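Local coordinates for N-alpha-acetyltransferase (Sulfolobus solfataricus P2, PDB 4R3L), which transfers the acetyl group of acetyl-CoA to the free alpha-amino group of protein N-termini, preferring those that begin with serine, at residues A[69-74]-A[86-91]. Numbering follows the deposited sequence.
Sequences RIEWGF and KGHVVS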
loop_
_atom_site.group_PDB
_atom_site.type_symbol
_atom_site.label_atom_id
_atom_site.label_comp_id
_atom_site.label_asym_id
_atom_site.label_seq_id
_atom_site.Cartn_x
_atom_site.Cartn_y
_atom_site.Cartn_z
ATOM N N ARG A 69 -2.834 -1.513 -6.418
ATOM C CA ARG A 69 -3.860 -1.900 -7.380
ATOM C C ARG A 69 -4.279 -0.629 -8.101
ATOM O O ARG A 69 -4.451 0.407 -7.466
ATOM C CB ARG A 69 -5.053 -2.558 -6.684
ATOM C CG ARG A 69 -6.150 -3.019 -7.622
ATOM C CD ARG A 69 -7.435 -3.190 -6.832
ATOM N NE ARG A 69 -8.329 -4.164 -7.430
ATOM C CZ ARG A 69 -9.583 -4.344 -7.031
ATOM N NH1 ARG A 69 -10.074 -3.590 -6.051
ATOM N NH2 ARG A 69 -10.342 -5.263 -7.613
ATOM N N ILE A 70 -4.430 -0.692 -9.418
ATOM C CA ILE A 70 -4.816 0.486 -10.183
ATOM C C ILE A 70 -6.281 0.350 -10.609
ATOM O O ILE A 70 -6.687 -0.706 -11.108
ATOM C CB ILE A 70 -3.931 0.684 -11.418
ATOM C CG1 ILE A 70 -2.457 0.833 -11.008
ATOM C CG2 ILE A 70 -4.412 1.900 -12.201
ATOM C CD1 ILE A 70 -2.217 2.039 -10.100
ATOM N N GLU A 71 -7.071 1.401 -10.397
ATOM C CA GLU A 71 -8.525 1.311 -10.600
ATOM C C GLU A 71 -9.089 2.488 -11.400
ATOM O O GLU A 71 -8.458 3.525 -11.504
ATOM C CB GLU A 71 -9.229 1.234 -9.244
ATOM C CG GLU A 71 -8.650 0.176 -8.314
ATOM C CD GLU A 71 -9.145 0.305 -6.883
ATOM O OE1 GLU A 71 -9.596 1.401 -6.495
ATOM O OE2 GLU A 71 -9.077 -0.700 -6.155
ATOM N N TRP A 72 -10.273 2.317 -11.978
ATOM C CA TRP A 72 -10.981 3.444 -12.592
ATOM C C TRP A 72 -12.386 3.442 -12.028
ATOM O O TRP A 72 -13.056 2.412 -12.026
ATOM C CB TRP A 72 -10.997 3.349 -14.126
ATOM C CG TRP A 72 -11.775 4.468 -14.763
ATOM C CD1 TRP A 72 -11.409 5.788 -14.847
ATOM C CD2 TRP A 72 -13.058 4.364 -15.383
ATOM N NE1 TRP A 72 -12.398 6.510 -15.484
ATOM C CE2 TRP A 72 -13.409 5.664 -15.822
ATOM C CE3 TRP A 72 -13.941 3.310 -15.602
ATOM C CZ2 TRP A 72 -14.617 5.918 -16.474
ATOM C CZ3 TRP A 72 -15.134 3.567 -16.255
ATOM C CH2 TRP A 72 -15.462 4.861 -16.684
ATOM N N GLY A 73 -12.832 4.577 -11.502
ATOM C CA GLY A 73 -14.129 4.581 -10.861
ATOM C C GLY A 73 -14.383 5.848 -10.087
ATOM O O GLY A 73 -13.634 6.812 -10.197
ATOM N N PHE A 74 -15.449 5.831 -9.301
ATOM C CA PHE A 74 -15.859 6.999 -8.561
ATOM C C PHE A 74 -14.792 7.421 -7.543
ATOM O O PHE A 74 -14.225 6.598 -6.825
ATOM C CB PHE A 74 -17.201 6.746 -7.878
ATOM C CG PHE A 74 -18.343 6.577 -8.850
ATOM C CD1 PHE A 74 -18.739 7.631 -9.661
ATOM C CD2 PHE A 74 -18.994 5.366 -8.969
ATOM C CE1 PHE A 74 -19.786 7.479 -10.560
ATOM C CE2 PHE A 74 -20.048 5.209 -9.867
ATOM C CZ PHE A 74 -20.433 6.270 -10.666
ATOM N N LYS A 86 -7.626 5.749 -10.062
ATOM C CA LYS A 86 -7.241 5.701 -8.656
ATOM C C LYS A 86 -6.125 4.691 -8.427
ATOM O O LYS A 86 -6.151 3.598 -8.996
ATOM C CB LYS A 86 -8.440 5.315 -7.778
ATOM C CG LYS A 86 -9.695 6.145 -7.989
ATOM C CD LYS A 86 -10.842 5.662 -7.100
ATOM C CE LYS A 86 -11.516 4.400 -7.642
ATOM N NZ LYS A 86 -12.748 4.094 -6.857
ATOM N N GLY A 87 -5.168 5.036 -7.570
ATOM C CA GLY A 87 -4.189 4.063 -7.128
ATOM C C GLY A 87 -4.576 3.634 -5.725
ATOM O O GLY A 87 -4.948 4.450 -4.895
ATOM N N HIS A 88 -4.521 2.335 -5.478
ATOM C CA HIS A 88 -5.010 1.772 -4.234
ATOM C C HIS A 88 -3.868 1.000 -3.608
ATOM O O HIS A 88 -3.327 0.096 -4.238
ATOM C CB HIS A 88 -6.219 0.873 -4.536
ATOM C CG HIS A 88 -6.902 0.305 -3.327
ATOM N ND1 HIS A 88 -8.016 -0.494 -3.426
ATOM C CD2 HIS A 88 -6.641 0.434 -2.002
ATOM C CE1 HIS A 88 -8.419 -0.839 -2.211
ATOM N NE2 HIS A 88 -7.597 -0.297 -1.333
ATOM N N VAL A 89 -3.477 1.346 -2.388
ATOM C CA VAL A 89 -2.453 0.559 -1.706
ATOM C C VAL A 89 -3.104 -0.648 -1.091
ATOM O O VAL A 89 -3.898 -0.507 -0.169
ATOM C CB VAL A 89 -1.737 1.352 -0.574
ATOM C CG1 VAL A 89 -0.641 0.491 0.071
ATOM C CG2 VAL A 89 -1.169 2.662 -1.105
ATOM N N VAL A 90 -2.768 -1.831 -1.584
ATOM C CA VAL A 90 -3.434 -3.045 -1.116
ATOM C C VAL A 90 -2.775 -3.497 0.177
ATOM O O VAL A 90 -3.439 -3.887 1.148
ATOM C CB VAL A 90 -3.371 -4.158 -2.168
ATOM C CG1 VAL A 90 -4.011 -5.445 -1.632
ATOM C CG2 VAL A 90 -4.042 -3.701 -3.448
ATOM N N SER A 91 -1.455 -3.375 0.213
ATOM C CA SER A 91 -0.702 -3.889 1.334
ATOM C C SER A 91 0.646 -3.182 1.405
ATOM O O SER A 91 1.299 -2.980 0.385
ATOM C CB SER A 91 -0.536 -5.415 1.184
ATOM O OG SER A 91 0.053 -6.000 2.326
#
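Glu71 reaches diagonally over the antiparallel ladder to His88, whose ND1 donates to Glu71 OE2 at 2.9 Å. The acceptor lies in the imidazole plane at the ring edge, yet the ring N-H meets the carboxylate from above its plane, the two groups being turned 72° apart. His88 can do this because CG stands anti to the backbone N (chi1 -175°); its NE2 is hydrogen-bonded to Glu127 OE1, and Tyr125 stacks on the ring. Glutamate suits its place: OE2 also takes a weak bond from Arg69 NH1 in a salt bridge, while Glu71 OE1 is hydrogen-bonded to Tyr125 OH. With alanine at this position ND1, Arg69 NH1 and Tyr125 OH would probably all lose this carboxylate partner, leaving the ring held mainly by Glu127 and the Tyr125 stack. Lys86, bent at chi3 (-78°), curls past Glu71 so that NZ donates a hydrogen bond to Phe74 O (2.9 Å), tying down the chain beyond the corner at Gly73. Arg69 CB packs on Val90 CG2 at 3.6 Å. In the backbone, Arg69-His88 and Glu71-Lys86 are hydrogen-bonded pairs; between them, on the other face, Ile70 CD1 lies 4.1 Å from Gly87 CA. This beta hairpin of the GNAT fold presents His88, which with Glu127 forms the zinc-binding site, Glu71 probably serving as second-shell carboxylate.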